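Side-chain contacts in XC6422 protein (PDB 2FUK), which probably acts as a small serine hydrolase of the alpha/beta-hydrolase fold that lacks a lid domain, its natural substrate not being established: residues A[162-167]-A[173-178]; A[53-58]-A[116-121]; A[62-67]-A[207-212]; A[46-51]-A[85-90]; A[155-160]-A[213-218]. One frame throughout, in Å; residues are numbered along the deposited sequence.

Interaction 1. Residues A[162-167]-A[173-178]; sequences QGDADE and AVYDWL
Val174 makes the first touch along the helix: its CG2 methyl lies beside the amide end of Gln162, 4.2 Å from Gln162 CD. With CG1 anti to the backbone N (chi1 174°), CG2 is the branch left facing the strand, and the chain of Gln162, bent at its second torsion, crosses it at a slant. One residue on, Tyr175 reaches further. Its ring extends across to segment 162-167, where Tyr175 OH donates a hydrogen bond of 2.6 Å to Asp164 OD2. The carboxylate oxygen lies at the ring edge, in the plane of the phenol, yet the phenol meets it from above the carboxylate, 58° out of that plane. The same hydroxyl packs against aliphatic carbon, with Gln162 CG 3.5 Å from Tyr175 OH. Asp164 has a second partner, since its OD1 forms a salt bridge with Arg189, and the two bonds together should hold the carboxylate in place. Farther along the same segment, Asp166 bonds His195 and is the probable acid of a Ser-His-Asp triad. The contact joins strand 158-163 to helix 171-178 in a beta-alpha-beta unit, with Tyr175 also resting on Leu187 and Arg189 of strand 186-190.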
# COMPACT_ATOMS: atom_id res chain seq x y z
N GLN A 162 -17.91 0.65 -7.83
CA GLN A 162 -18.98 1.46 -7.27
C GLN A 162 -19.30 1.16 -5.81
O GLN A 162 -19.48 0.01 -5.44
CB GLN A 162 -20.25 1.25 -8.11
CG GLN A 162 -21.48 1.96 -7.56
CD GLN A 162 -21.35 3.46 -7.63
OE1 GLN A 162 -21.66 4.18 -6.68
NE2 GLN A 162 -20.89 3.95 -8.77
N GLY A 163 -19.38 2.21 -5.00
CA GLY A 163 -19.74 2.01 -3.61
C GLY A 163 -21.24 1.80 -3.56
O GLY A 163 -21.99 2.57 -4.15
N ASP A 164 -21.69 0.74 -2.89
CA ASP A 164 -23.11 0.46 -2.83
C ASP A 164 -23.93 1.27 -1.84
O ASP A 164 -25.14 1.06 -1.71
CB ASP A 164 -23.34 -1.03 -2.61
CG ASP A 164 -23.80 -1.73 -3.86
OD1 ASP A 164 -23.41 -2.90 -4.06
OD2 ASP A 164 -24.57 -1.12 -4.65
N ALA A 165 -23.28 2.20 -1.15
CA ALA A 165 -23.95 3.08 -0.20
C ALA A 165 -23.63 4.53 -0.58
O ALA A 165 -23.60 5.42 0.27
CB ALA A 165 -23.49 2.79 1.23
N ASP A 166 -23.39 4.73 -1.87
CA ASP A 166 -23.07 6.05 -2.44
C ASP A 166 -24.31 6.95 -2.33
O ASP A 166 -25.38 6.60 -2.84
CB ASP A 166 -22.67 5.87 -3.91
CG ASP A 166 -21.97 7.09 -4.48
OD1 ASP A 166 -22.28 8.27 -4.21
OD2 ASP A 166 -21.02 6.79 -5.24
N GLU A 167 -24.17 8.10 -1.68
CA GLU A 167 -25.27 9.05 -1.47
C GLU A 167 -25.36 10.09 -2.58
O GLU A 167 -26.40 10.75 -2.73
CB GLU A 167 -25.07 9.78 -0.13
CG GLU A 167 -26.11 10.86 0.19
CD GLU A 167 -27.44 10.29 0.59
OE1 GLU A 167 -27.48 9.10 0.97
OE2 GLU A 167 -28.45 11.03 0.54
N ALA A 173 -28.65 3.48 -10.53
CA ALA A 173 -28.61 4.18 -11.81
C ALA A 173 -27.42 3.66 -12.63
O ALA A 173 -27.49 3.53 -13.85
CB ALA A 173 -28.47 5.68 -11.59
N VAL A 174 -26.32 3.39 -11.93
CA VAL A 174 -25.12 2.87 -12.57
C VAL A 174 -25.42 1.47 -13.10
O VAL A 174 -25.16 1.16 -14.27
CB VAL A 174 -23.95 2.79 -11.56
CG1 VAL A 174 -22.74 2.12 -12.21
CG2 VAL A 174 -23.59 4.20 -11.10
N TYR A 175 -25.97 0.62 -12.24
CA TYR A 175 -26.27 -0.75 -12.64
C TYR A 175 -27.30 -0.80 -13.77
O TYR A 175 -27.17 -1.62 -14.70
CB TYR A 175 -26.74 -1.56 -11.43
CG TYR A 175 -25.84 -1.43 -10.22
CD1 TYR A 175 -24.46 -1.27 -10.38
CD2 TYR A 175 -26.35 -1.45 -8.93
CE1 TYR A 175 -23.62 -1.11 -9.28
CE2 TYR A 175 -25.52 -1.30 -7.81
CZ TYR A 175 -24.15 -1.12 -8.00
OH TYR A 175 -23.31 -0.95 -6.92
N ASP A 176 -28.32 0.06 -13.71
CA ASP A 176 -29.35 0.07 -14.76
C ASP A 176 -28.73 0.42 -16.11
O ASP A 176 -29.20 -0.02 -17.15
CB ASP A 176 -30.45 1.08 -14.45
CG ASP A 176 -31.39 0.63 -13.34
OD1 ASP A 176 -31.31 -0.54 -12.89
OD2 ASP A 176 -32.24 1.46 -12.92
N TRP A 177 -27.68 1.24 -16.08
CA TRP A 177 -26.99 1.66 -17.29
C TRP A 177 -26.06 0.56 -17.80
O TRP A 177 -26.07 0.23 -18.98
CB TRP A 177 -26.21 2.95 -17.01
CG TRP A 177 -25.11 3.27 -17.98
CD1 TRP A 177 -25.22 3.39 -19.33
CD2 TRP A 177 -23.73 3.49 -17.66
NE1 TRP A 177 -23.99 3.68 -19.88
CE2 TRP A 177 -23.06 3.75 -18.87
CE3 TRP A 177 -23.00 3.50 -16.47
CZ2 TRP A 177 -21.69 4.02 -18.93
CZ3 TRP A 177 -21.64 3.77 -16.52
CH2 TRP A 177 -21.00 4.02 -17.74
N LEU A 178 -25.28 -0.01 -16.89
CA LEU A 178 -24.34 -1.06 -17.27
C LEU A 178 -25.01 -2.31 -17.82
O LEU A 178 -24.45 -2.99 -18.68
CB LEU A 178 -23.45 -1.44 -16.08
CG LEU A 178 -22.43 -0.37 -15.66
CD1 LEU A 178 -21.56 -0.91 -14.52
CD2 LEU A 178 -21.57 0.02 -16.86

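Interaction 2. Residues A[53-58]-A[116-121]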
# COMPACT_ATOMS: atom_id res chain seq x y z
N MET A 53 -6.25 17.24 -7.87
CA MET A 53 -5.24 16.19 -7.98
C MET A 53 -4.92 15.64 -6.59
O MET A 53 -4.32 14.58 -6.48
CB MET A 53 -3.94 16.74 -8.59
CG MET A 53 -3.04 17.48 -7.57
SD MET A 53 -1.40 18.07 -8.14
CE MET A 53 -2.01 19.11 -9.35
N HIS A 54 -5.32 16.36 -5.55
CA HIS A 54 -5.03 15.94 -4.17
C HIS A 54 -6.14 15.18 -3.46
O HIS A 54 -5.97 14.76 -2.32
CB HIS A 54 -4.61 17.17 -3.36
CG HIS A 54 -3.47 17.93 -3.96
ND1 HIS A 54 -3.62 19.18 -4.53
CD2 HIS A 54 -2.17 17.61 -4.11
CE1 HIS A 54 -2.46 19.59 -5.00
NE2 HIS A 54 -1.56 18.66 -4.76
N ASN A 55 -7.27 15.00 -4.14
CA ASN A 55 -8.41 14.27 -3.59
C ASN A 55 -7.90 12.89 -3.13
O ASN A 55 -7.12 12.26 -3.84
CB ASN A 55 -9.47 14.11 -4.68
CG ASN A 55 -10.64 13.27 -4.24
OD1 ASN A 55 -11.60 13.77 -3.64
ND2 ASN A 55 -10.57 11.97 -4.53
N LYS A 56 -8.33 12.45 -1.95
CA LYS A 56 -7.89 11.17 -1.39
C LYS A 56 -8.21 9.94 -2.25
O LYS A 56 -7.42 8.99 -2.30
CB LYS A 56 -8.48 10.98 0.01
CG LYS A 56 -8.10 12.08 1.02
CD LYS A 56 -8.94 11.94 2.30
CE LYS A 56 -8.71 13.06 3.31
NZ LYS A 56 -7.31 13.12 3.83
N VAL A 57 -9.36 9.93 -2.91
CA VAL A 57 -9.71 8.80 -3.77
C VAL A 57 -8.78 8.81 -4.98
O VAL A 57 -8.31 7.76 -5.43
CB VAL A 57 -11.18 8.89 -4.24
CG1 VAL A 57 -11.51 7.75 -5.19
CG2 VAL A 57 -12.10 8.87 -3.04
N VAL A 58 -8.51 10.00 -5.51
CA VAL A 58 -7.62 10.14 -6.66
C VAL A 58 -6.21 9.66 -6.32
O VAL A 58 -5.60 8.92 -7.10
CB VAL A 58 -7.54 11.61 -7.12
CG1 VAL A 58 -6.42 11.79 -8.14
CG2 VAL A 58 -8.88 12.03 -7.74
N ALA A 116 -8.05 6.67 -15.94
CA ALA A 116 -8.89 6.38 -14.79
C ALA A 116 -9.48 7.69 -14.31
O ALA A 116 -8.93 8.76 -14.57
CB ALA A 116 -8.08 5.72 -13.67
N GLY A 117 -10.59 7.61 -13.60
CA GLY A 117 -11.20 8.82 -13.10
C GLY A 117 -12.19 8.51 -12.01
O GLY A 117 -12.74 7.41 -11.96
N PHE A 118 -12.41 9.48 -11.14
CA PHE A 118 -13.36 9.35 -10.05
C PHE A 118 -14.51 10.34 -10.24
O PHE A 118 -14.27 11.55 -10.36
CB PHE A 118 -12.64 9.59 -8.72
CG PHE A 118 -13.56 9.74 -7.53
CD1 PHE A 118 -14.64 8.87 -7.35
CD2 PHE A 118 -13.32 10.73 -6.58
CE1 PHE A 118 -15.47 9.00 -6.25
CE2 PHE A 118 -14.16 10.86 -5.46
CZ PHE A 118 -15.23 10.00 -5.29
N SER A 119 -15.73 9.81 -10.27
CA SER A 119 -16.96 10.59 -10.41
C SER A 119 -16.91 11.49 -11.66
O SER A 119 -16.93 10.98 -12.78
CB SER A 119 -17.20 11.41 -9.14
OG SER A 119 -18.59 11.66 -8.92
N PHE A 120 -16.87 12.80 -11.48
CA PHE A 120 -16.80 13.70 -12.63
C PHE A 120 -15.61 13.28 -13.50
O PHE A 120 -15.69 13.34 -14.73
CB PHE A 120 -16.64 15.15 -12.18
CG PHE A 120 -16.34 16.12 -13.31
CD1 PHE A 120 -15.04 16.58 -13.51
CD2 PHE A 120 -17.34 16.56 -14.16
CE1 PHE A 120 -14.75 17.48 -14.55
CE2 PHE A 120 -17.06 17.45 -15.20
CZ PHE A 120 -15.76 17.91 -15.39
N GLY A 121 -14.53 12.86 -12.86
CA GLY A 121 -13.35 12.44 -13.60
C GLY A 121 -13.59 11.18 -14.40
O GLY A 121 -12.91 10.93 -15.40
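Val57 lies over one face of the Phe118 ring. Its CG1 methyl is 3.8 Å from the centroid of the Phe118 ring and 15° off the ring normal, a CH-pi contact, and the second methyl reaches the far rim, with Val57 CG2 3.7 Å from Phe118 CE2. Holding CG1 anti to the backbone N (chi1 177°) turns both branches of the valine onto the ring. The opposite face carries Ser119 CB, so the phenyl is sandwiched between helix 56-66 and the turn that follows its own strand. That turn fits the nucleophile elbow of alpha/beta-hydrolases: Ser119, the probable nucleophile, has a positive phi of 55° between strand 112-118 and helix 120-132, and Gly121 N bonds Phe118 O at 2.8 Å to close it. Asn55, at the N-cap position of helix 56-66, brings its amide obliquely to the CD2 side of the phenyl. The Phe118 ring also meets His195, the probable triad histidine, while Lys56 on the same helix turns outward to a salt bridge with Asp32 of the second subunit.

Interaction 3. Residues A[62-67]-A[207-212]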
# COMPACT_ATOMS: atom_id res chain seq x y z
N ALA A 62 -4.09 6.39 -7.63
CA ALA A 62 -2.76 6.56 -8.19
C ALA A 62 -1.78 5.61 -7.53
O ALA A 62 -0.97 4.98 -8.20
CB ALA A 62 -2.30 8.01 -8.01
N ARG A 63 -1.87 5.50 -6.21
CA ARG A 63 -0.98 4.63 -5.45
C ARG A 63 -1.19 3.18 -5.83
O ARG A 63 -0.24 2.41 -5.94
CB ARG A 63 -1.22 4.80 -3.95
CG ARG A 63 -0.19 4.10 -3.08
CD ARG A 63 -0.50 4.34 -1.61
NE ARG A 63 -0.73 5.76 -1.32
CZ ARG A 63 -1.18 6.20 -0.15
NH1 ARG A 63 -1.45 5.34 0.82
NH2 ARG A 63 -1.38 7.50 0.04
N ALA A 64 -2.45 2.80 -6.02
CA ALA A 64 -2.80 1.43 -6.39
C ALA A 64 -2.11 1.02 -7.69
O ALA A 64 -1.65 -0.11 -7.83
CB ALA A 64 -4.31 1.32 -6.53
N LEU A 65 -2.05 1.94 -8.64
CA LEU A 65 -1.43 1.67 -9.93
C LEU A 65 0.10 1.71 -9.83
O LEU A 65 0.78 0.90 -10.47
CB LEU A 65 -1.91 2.67 -10.97
CG LEU A 65 -3.41 2.61 -11.27
CD1 LEU A 65 -3.79 3.74 -12.22
CD2 LEU A 65 -3.76 1.26 -11.86
N ARG A 66 0.62 2.64 -9.05
CA ARG A 66 2.07 2.75 -8.87
C ARG A 66 2.63 1.46 -8.27
O ARG A 66 3.73 1.01 -8.63
CB ARG A 66 2.41 3.91 -7.94
CG ARG A 66 2.03 5.28 -8.48
CD ARG A 66 2.15 6.35 -7.40
NE ARG A 66 3.53 6.59 -7.00
CZ ARG A 66 3.89 7.40 -6.00
NH1 ARG A 66 5.17 7.56 -5.71
NH2 ARG A 66 2.96 8.03 -5.29
N GLU A 67 1.88 0.87 -7.35
CA GLU A 67 2.30 -0.36 -6.69
C GLU A 67 2.35 -1.54 -7.66
O GLU A 67 2.90 -2.59 -7.35
CB GLU A 67 1.38 -0.68 -5.51
CG GLU A 67 1.44 0.37 -4.40
CD GLU A 67 0.54 0.05 -3.22
OE1 GLU A 67 -0.32 -0.84 -3.34
OE2 GLU A 67 0.69 0.71 -2.16
N ALA A 207 -9.53 -3.66 -4.82
CA ALA A 207 -10.44 -3.87 -5.93
C ALA A 207 -9.81 -3.45 -7.24
O ALA A 207 -9.98 -4.12 -8.26
CB ALA A 207 -11.74 -3.10 -5.70
N LEU A 208 -9.09 -2.33 -7.22
CA LEU A 208 -8.45 -1.81 -8.42
C LEU A 208 -7.34 -2.74 -8.88
O LEU A 208 -7.25 -3.09 -10.06
CB LEU A 208 -7.85 -0.42 -8.15
CG LEU A 208 -8.79 0.78 -8.01
CD1 LEU A 208 -8.02 1.96 -7.42
CD2 LEU A 208 -9.37 1.14 -9.37
N GLN A 209 -6.49 -3.14 -7.94
CA GLN A 209 -5.37 -4.01 -8.27
C GLN A 209 -5.82 -5.37 -8.77
O GLN A 209 -5.31 -5.88 -9.77
CB GLN A 209 -4.44 -4.13 -7.06
CG GLN A 209 -3.65 -2.84 -6.84
CD GLN A 209 -2.74 -2.84 -5.63
OE1 GLN A 209 -1.87 -1.98 -5.51
NE2 GLN A 209 -2.92 -3.80 -4.73
N HIS A 210 -6.79 -5.97 -8.10
CA HIS A 210 -7.27 -7.27 -8.56
C HIS A 210 -7.99 -7.14 -9.89
O HIS A 210 -7.91 -8.03 -10.74
CB HIS A 210 -8.21 -7.89 -7.53
CG HIS A 210 -8.71 -9.24 -7.93
ND1 HIS A 210 -7.88 -10.35 -8.00
CD2 HIS A 210 -9.93 -9.67 -8.32
CE1 HIS A 210 -8.57 -11.39 -8.42
NE2 HIS A 210 -9.82 -11.00 -8.62
N GLY A 211 -8.68 -6.02 -10.07
CA GLY A 211 -9.42 -5.81 -11.30
C GLY A 211 -8.57 -5.62 -12.55
O GLY A 211 -8.96 -6.05 -13.63
N VAL A 212 -7.42 -4.98 -12.40
CA VAL A 212 -6.56 -4.74 -13.56
C VAL A 212 -5.37 -5.69 -13.69
O VAL A 212 -4.67 -5.69 -14.70
CB VAL A 212 -6.00 -3.28 -13.56
CG1 VAL A 212 -7.14 -2.28 -13.51
CG2 VAL A 212 -5.04 -3.07 -12.40
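Glu67 OE1 forms a salt bridge with Arg205 of the second subunit, and the amide end of Gln209 lies near the same oxygen, Gln209 CD being 3.9 Å from Glu67 OE1. The glutamate and glutamine chains, both extended beyond CG, cross at about a right angle, their carboxylate and amide planes 48° apart. In Gln209, CG is anti to the carbonyl carbon (chi1 -72°), and this brings the chain over the backbone of segment 62-67, where Gln209 CG packs 3.5 Å from Ala64 O. The backbones are closest here, Ala64 CA and Gln209 CA being 6.3 Å apart, consistent with the small side chain of Ala64 facing the other helix. Beside this polar patch the contact is apolar: Ala64 CB meets the leucine methyl Leu208 CD1 at 3.9 Å. The buried glutamate charge is probably balanced by the arginine from across the dimer interface, which also packs on Gln209. Arg63 makes a further intersubunit salt bridge, with Glu30 of the second subunit. Helices 56-66 and 201-212 thus lie side by side against the sheet, Ala62 and Leu65 touching Val72 of strand 71-75 while Leu208 rests on Ile161 of strand 158-163.

Interaction 4. Residues A[46-51]-A[85-90]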
# COMPACT_ATOMS: atom_id res chain seq x y z
N LEU A 46 -15.70 16.57 -9.35
CA LEU A 46 -16.18 17.93 -9.54
C LEU A 46 -15.31 19.06 -9.03
O LEU A 46 -15.03 19.17 -7.84
CB LEU A 46 -17.59 18.12 -8.99
CG LEU A 46 -18.70 18.07 -10.06
CD1 LEU A 46 -18.30 18.90 -11.29
CD2 LEU A 46 -18.93 16.64 -10.46
N SER A 47 -14.92 19.91 -9.97
CA SER A 47 -14.08 21.06 -9.71
C SER A 47 -14.81 22.06 -8.83
O SER A 47 -14.22 22.66 -7.93
CB SER A 47 -13.69 21.72 -11.04
OG SER A 47 -13.05 20.80 -11.92
N THR A 48 -16.09 22.24 -9.11
CA THR A 48 -16.90 23.18 -8.35
C THR A 48 -17.12 22.75 -6.90
O THR A 48 -17.61 23.53 -6.09
CB THR A 48 -18.26 23.44 -9.06
OG1 THR A 48 -18.98 22.21 -9.21
CG2 THR A 48 -18.02 24.04 -10.44
N GLU A 49 -16.76 21.50 -6.58
CA GLU A 49 -16.89 21.00 -5.21
C GLU A 49 -15.51 20.56 -4.69
O GLU A 49 -14.53 21.29 -4.85
CB GLU A 49 -17.88 19.84 -5.15
CG GLU A 49 -19.34 20.28 -5.22
CD GLU A 49 -19.60 21.13 -6.42
OE1 GLU A 49 -19.29 20.67 -7.54
OE2 GLU A 49 -20.13 22.27 -6.27
N GLY A 50 -15.41 19.38 -4.08
CA GLY A 50 -14.13 18.95 -3.55
C GLY A 50 -13.15 18.22 -4.47
O GLY A 50 -12.49 17.28 -4.02
N GLY A 51 -13.02 18.66 -5.72
CA GLY A 51 -12.13 17.95 -6.62
C GLY A 51 -10.81 18.60 -7.02
O GLY A 51 -10.76 19.78 -7.38
N GLY A 85 -8.47 29.07 -16.36
CA GLY A 85 -9.78 28.83 -16.93
C GLY A 85 -10.94 28.68 -15.97
O GLY A 85 -10.81 28.86 -14.76
N SER A 86 -12.10 28.35 -16.53
CA SER A 86 -13.31 28.15 -15.74
C SER A 86 -13.98 26.82 -16.06
O SER A 86 -13.89 26.30 -17.17
CB SER A 86 -14.29 29.31 -15.96
OG SER A 86 -14.48 29.54 -17.34
N PHE A 87 -14.66 26.27 -15.06
CA PHE A 87 -15.38 25.00 -15.18
C PHE A 87 -16.21 24.99 -16.46
O PHE A 87 -16.93 25.95 -16.73
CB PHE A 87 -16.26 24.82 -13.95
CG PHE A 87 -17.07 23.55 -13.96
CD1 PHE A 87 -16.44 22.31 -13.92
CD2 PHE A 87 -18.46 23.60 -14.01
CE1 PHE A 87 -17.19 21.14 -13.92
CE2 PHE A 87 -19.22 22.43 -14.01
CZ PHE A 87 -18.58 21.20 -13.97
N ASP A 88 -16.13 23.91 -17.23
CA ASP A 88 -16.88 23.82 -18.48
C ASP A 88 -17.77 22.57 -18.58
O ASP A 88 -18.00 22.04 -19.66
CB ASP A 88 -15.90 23.88 -19.66
CG ASP A 88 -16.58 24.20 -20.98
OD1 ASP A 88 -17.47 25.08 -21.00
OD2 ASP A 88 -16.21 23.59 -22.01
N HIS A 89 -18.26 22.11 -17.43
CA HIS A 89 -19.18 20.97 -17.37
C HIS A 89 -18.78 19.68 -18.09
O HIS A 89 -19.65 18.92 -18.53
CB HIS A 89 -20.56 21.41 -17.87
CG HIS A 89 -21.28 22.33 -16.93
ND1 HIS A 89 -20.95 23.66 -16.78
CD2 HIS A 89 -22.30 22.10 -16.07
CE1 HIS A 89 -21.73 24.20 -15.86
NE2 HIS A 89 -22.56 23.28 -15.42
N GLY A 90 -17.48 19.44 -18.21
CA GLY A 90 -17.04 18.21 -18.85
C GLY A 90 -16.69 18.31 -20.31
O GLY A 90 -16.17 17.35 -20.89
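Phe87 is the hub of the contact, and its ring is packed most closely where Leu46 and Thr48 meet it. Leu46 CD1 touches Phe87 CZ at 3.5 Å, approaching obliquely at the far end of the phenyl. Thr48 CG2 instead sits over a face, 3.9 Å from the Phe87 ring centroid and 24° off the normal, a CH-pi contact. The backbone supplies the opposite face: His89 N lies 3.5 Å above the Phe87 ring, over its centre, so the phenyl is held between a methyl and a peptide nitrogen. With CG anti to its own backbone N (chi1 179°), the ring stands out from its loop toward the other. The looser side is at Ser47, whose CB stays 4.0 Å from Phe87 CD1; Thr48, though its methyl is packed on the ring, is otherwise exposed to solvent. Leu46, Ser47 and Thr48 belong to a type I turn from Leu46 to Glu49, closed by the 3.2 Å bond from Glu49 N to Leu46 O. The turn follows strand 38-43, in a loop that in alpha/beta-hydrolases commonly helps form the oxyanion hole; Leu46 lies near the probable nucleophile Ser119, and the two loops pack together on the active-site side of the fold.

Interaction 5. Residues A[155-160]-A[213-218]; sequences PAQWLV and RRWLPA
The backbones come closest at Gln157 and Trp215, whose CA atoms are 7.4 Å apart, one in the segment that runs into strand 158-163 and the other in the loop leaving helix 201-212. The indole of Trp215 lies against this part of the backbone, with the Gln157 chain laid flat upon it. The amide plane is only 15° from that of the indole, and the two side chains run past each other in opposite directions, a stacked arrangement. Gln157 CB sits 3.5 Å above the Trp215 ring plane, over its centre. Farther along, Gln157 CG lies 3.6 Å from the centroid of the five-membered ring of Trp215, 7° off its normal, a CH-pi contact nearly straight above the face. Extension beyond CG carries the amide on to the pyrrole side, with Gln157 OE1 3.4 Å from Trp215 CD1. The amide is anchored at its other end, since NE2 is hydrogen-bonded to Gln135 O, and this should fix the plane in the stacked orientation. The six-membered ring goes deeper: Leu159 CB meets Trp215 CZ3 at the ring edge at 4.0 Å, and Trp158 N is 3.6 Å from Trp215 CH2. Trp158 itself points away from the loop and bonds Ser139 through NE1. The indole thus packs beside strand 158-163, resting also on Val136 of strand 136-140 and Thr186 of strand 186-190, its two neighbours in the sheet.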
# COMPACT_ATOMS: atom_id res chain seq x y z
N PRO A 155 -12.56 1.18 -24.02
CA PRO A 155 -11.76 0.07 -24.53
C PRO A 155 -12.36 -1.23 -24.00
O PRO A 155 -13.19 -1.22 -23.10
CB PRO A 155 -10.38 0.35 -23.94
CG PRO A 155 -10.72 0.99 -22.62
CD PRO A 155 -11.84 1.93 -22.98
N ALA A 156 -11.94 -2.35 -24.59
CA ALA A 156 -12.43 -3.65 -24.18
C ALA A 156 -12.11 -3.92 -22.72
O ALA A 156 -12.90 -4.53 -22.01
CB ALA A 156 -11.80 -4.73 -25.05
N GLN A 157 -10.94 -3.48 -22.27
CA GLN A 157 -10.53 -3.65 -20.89
C GLN A 157 -10.97 -2.42 -20.10
O GLN A 157 -10.28 -1.41 -20.06
CB GLN A 157 -9.02 -3.85 -20.81
CG GLN A 157 -8.58 -5.16 -21.49
CD GLN A 157 -7.08 -5.30 -21.69
OE1 GLN A 157 -6.60 -6.40 -21.95
NE2 GLN A 157 -6.34 -4.20 -21.59
N TRP A 158 -12.15 -2.53 -19.49
CA TRP A 158 -12.76 -1.46 -18.72
C TRP A 158 -13.24 -1.97 -17.37
O TRP A 158 -13.94 -2.98 -17.28
CB TRP A 158 -13.91 -0.88 -19.54
CG TRP A 158 -14.72 0.21 -18.89
CD1 TRP A 158 -14.32 1.07 -17.90
CD2 TRP A 158 -16.06 0.58 -19.22
NE1 TRP A 158 -15.34 1.95 -17.60
CE2 TRP A 158 -16.42 1.67 -18.39
CE3 TRP A 158 -17.00 0.10 -20.15
CZ2 TRP A 158 -17.67 2.28 -18.45
CZ3 TRP A 158 -18.25 0.71 -20.21
CH2 TRP A 158 -18.58 1.79 -19.36
N LEU A 159 -12.84 -1.27 -16.31
CA LEU A 159 -13.20 -1.64 -14.95
C LEU A 159 -14.01 -0.55 -14.27
O LEU A 159 -13.64 0.62 -14.31
CB LEU A 159 -11.93 -1.91 -14.13
CG LEU A 159 -12.08 -2.11 -12.62
CD1 LEU A 159 -12.83 -3.40 -12.32
CD2 LEU A 159 -10.69 -2.16 -11.99
N VAL A 160 -15.12 -0.95 -13.64
CA VAL A 160 -15.98 -0.02 -12.92
C VAL A 160 -16.04 -0.44 -11.45
O VAL A 160 -16.27 -1.61 -11.14
CB VAL A 160 -17.42 -0.00 -13.49
CG1 VAL A 160 -18.32 0.84 -12.59
CG2 VAL A 160 -17.42 0.57 -14.90
N ARG A 213 -5.15 -6.51 -12.67
CA ARG A 213 -4.03 -7.47 -12.65
C ARG A 213 -3.72 -8.17 -13.97
O ARG A 213 -2.58 -8.15 -14.45
CB ARG A 213 -4.29 -8.54 -11.59
CG ARG A 213 -3.29 -9.69 -11.62
CD ARG A 213 -1.96 -9.24 -11.10
NE ARG A 213 -2.03 -8.88 -9.68
CZ ARG A 213 -1.10 -8.20 -9.03
NH1 ARG A 213 -1.25 -7.93 -7.75
NH2 ARG A 213 -0.02 -7.75 -9.68
N ARG A 214 -4.74 -8.80 -14.55
CA ARG A 214 -4.56 -9.54 -15.78
C ARG A 214 -4.38 -8.69 -17.04
O ARG A 214 -4.12 -9.22 -18.12
CB ARG A 214 -5.72 -10.52 -15.97
CG ARG A 214 -5.61 -11.74 -15.07
CD ARG A 214 -6.90 -12.55 -15.02
NE ARG A 214 -6.77 -13.74 -14.18
CZ ARG A 214 -6.13 -14.84 -14.54
NH1 ARG A 214 -6.07 -15.88 -13.71
NH2 ARG A 214 -5.54 -14.92 -15.73
N TRP A 215 -4.51 -7.37 -16.90
CA TRP A 215 -4.32 -6.51 -18.06
C TRP A 215 -2.92 -5.90 -18.07
O TRP A 215 -2.58 -5.14 -18.96
CB TRP A 215 -5.37 -5.40 -18.10
CG TRP A 215 -6.78 -5.91 -18.15
CD1 TRP A 215 -7.21 -7.11 -18.65
CD2 TRP A 215 -7.95 -5.24 -17.67
NE1 TRP A 215 -8.58 -7.22 -18.51
CE2 TRP A 215 -9.06 -6.09 -17.91
CE3 TRP A 215 -8.18 -4.00 -17.05
CZ2 TRP A 215 -10.37 -5.73 -17.56
CZ3 TRP A 215 -9.48 -3.65 -16.71
CH2 TRP A 215 -10.55 -4.51 -16.96
N LEU A 216 -2.12 -6.23 -17.06
CA LEU A 216 -0.76 -5.71 -17.02
C LEU A 216 0.01 -6.31 -18.18
O LEU A 216 0.07 -7.53 -18.33
CB LEU A 216 -0.09 -6.07 -15.69
CG LEU A 216 -0.74 -5.42 -14.47
CD1 LEU A 216 -0.09 -5.93 -13.19
CD2 LEU A 216 -0.60 -3.90 -14.58
N PRO A 217 0.60 -5.46 -19.04
CA PRO A 217 1.35 -6.00 -20.18
C PRO A 217 2.59 -6.81 -19.80
O PRO A 217 2.98 -7.72 -20.53
CB PRO A 217 1.67 -4.75 -21.01
CG PRO A 217 1.67 -3.64 -19.99
CD PRO A 217 0.53 -3.99 -19.09
N ALA A 218 3.20 -6.50 -18.66
CA ALA A 218 4.39 -7.22 -18.20
C ALA A 218 4.08 -8.06 -16.96
O ALA A 218 3.22 -7.72 -16.16
CB ALA A 218 5.52 -6.25 -17.91

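Interactions 2, 4 and 1 gather round the probable active site: interaction 2 holds Ser119, interaction 1 holds Asp166, and their centres lie 17 Å apart, with His195 meeting residues of both. Interaction 4 abuts interaction 2, Phe120 CZ lying 3.8 Å from Phe87 CE1. Interactions 3 and 5 belong to another region, their centres 11 Å apart and joined by Val212 CG1 to Leu159 CD2 at 3.9 Å; interaction 4 is on the opposite side of the chain's centre from both. Interactions 1 and 5 share strand 158-163 and touch through Trp177 CH2 and Trp158 CH2 at 3.7 Å, while helix 56-66 links interactions 2 and 3.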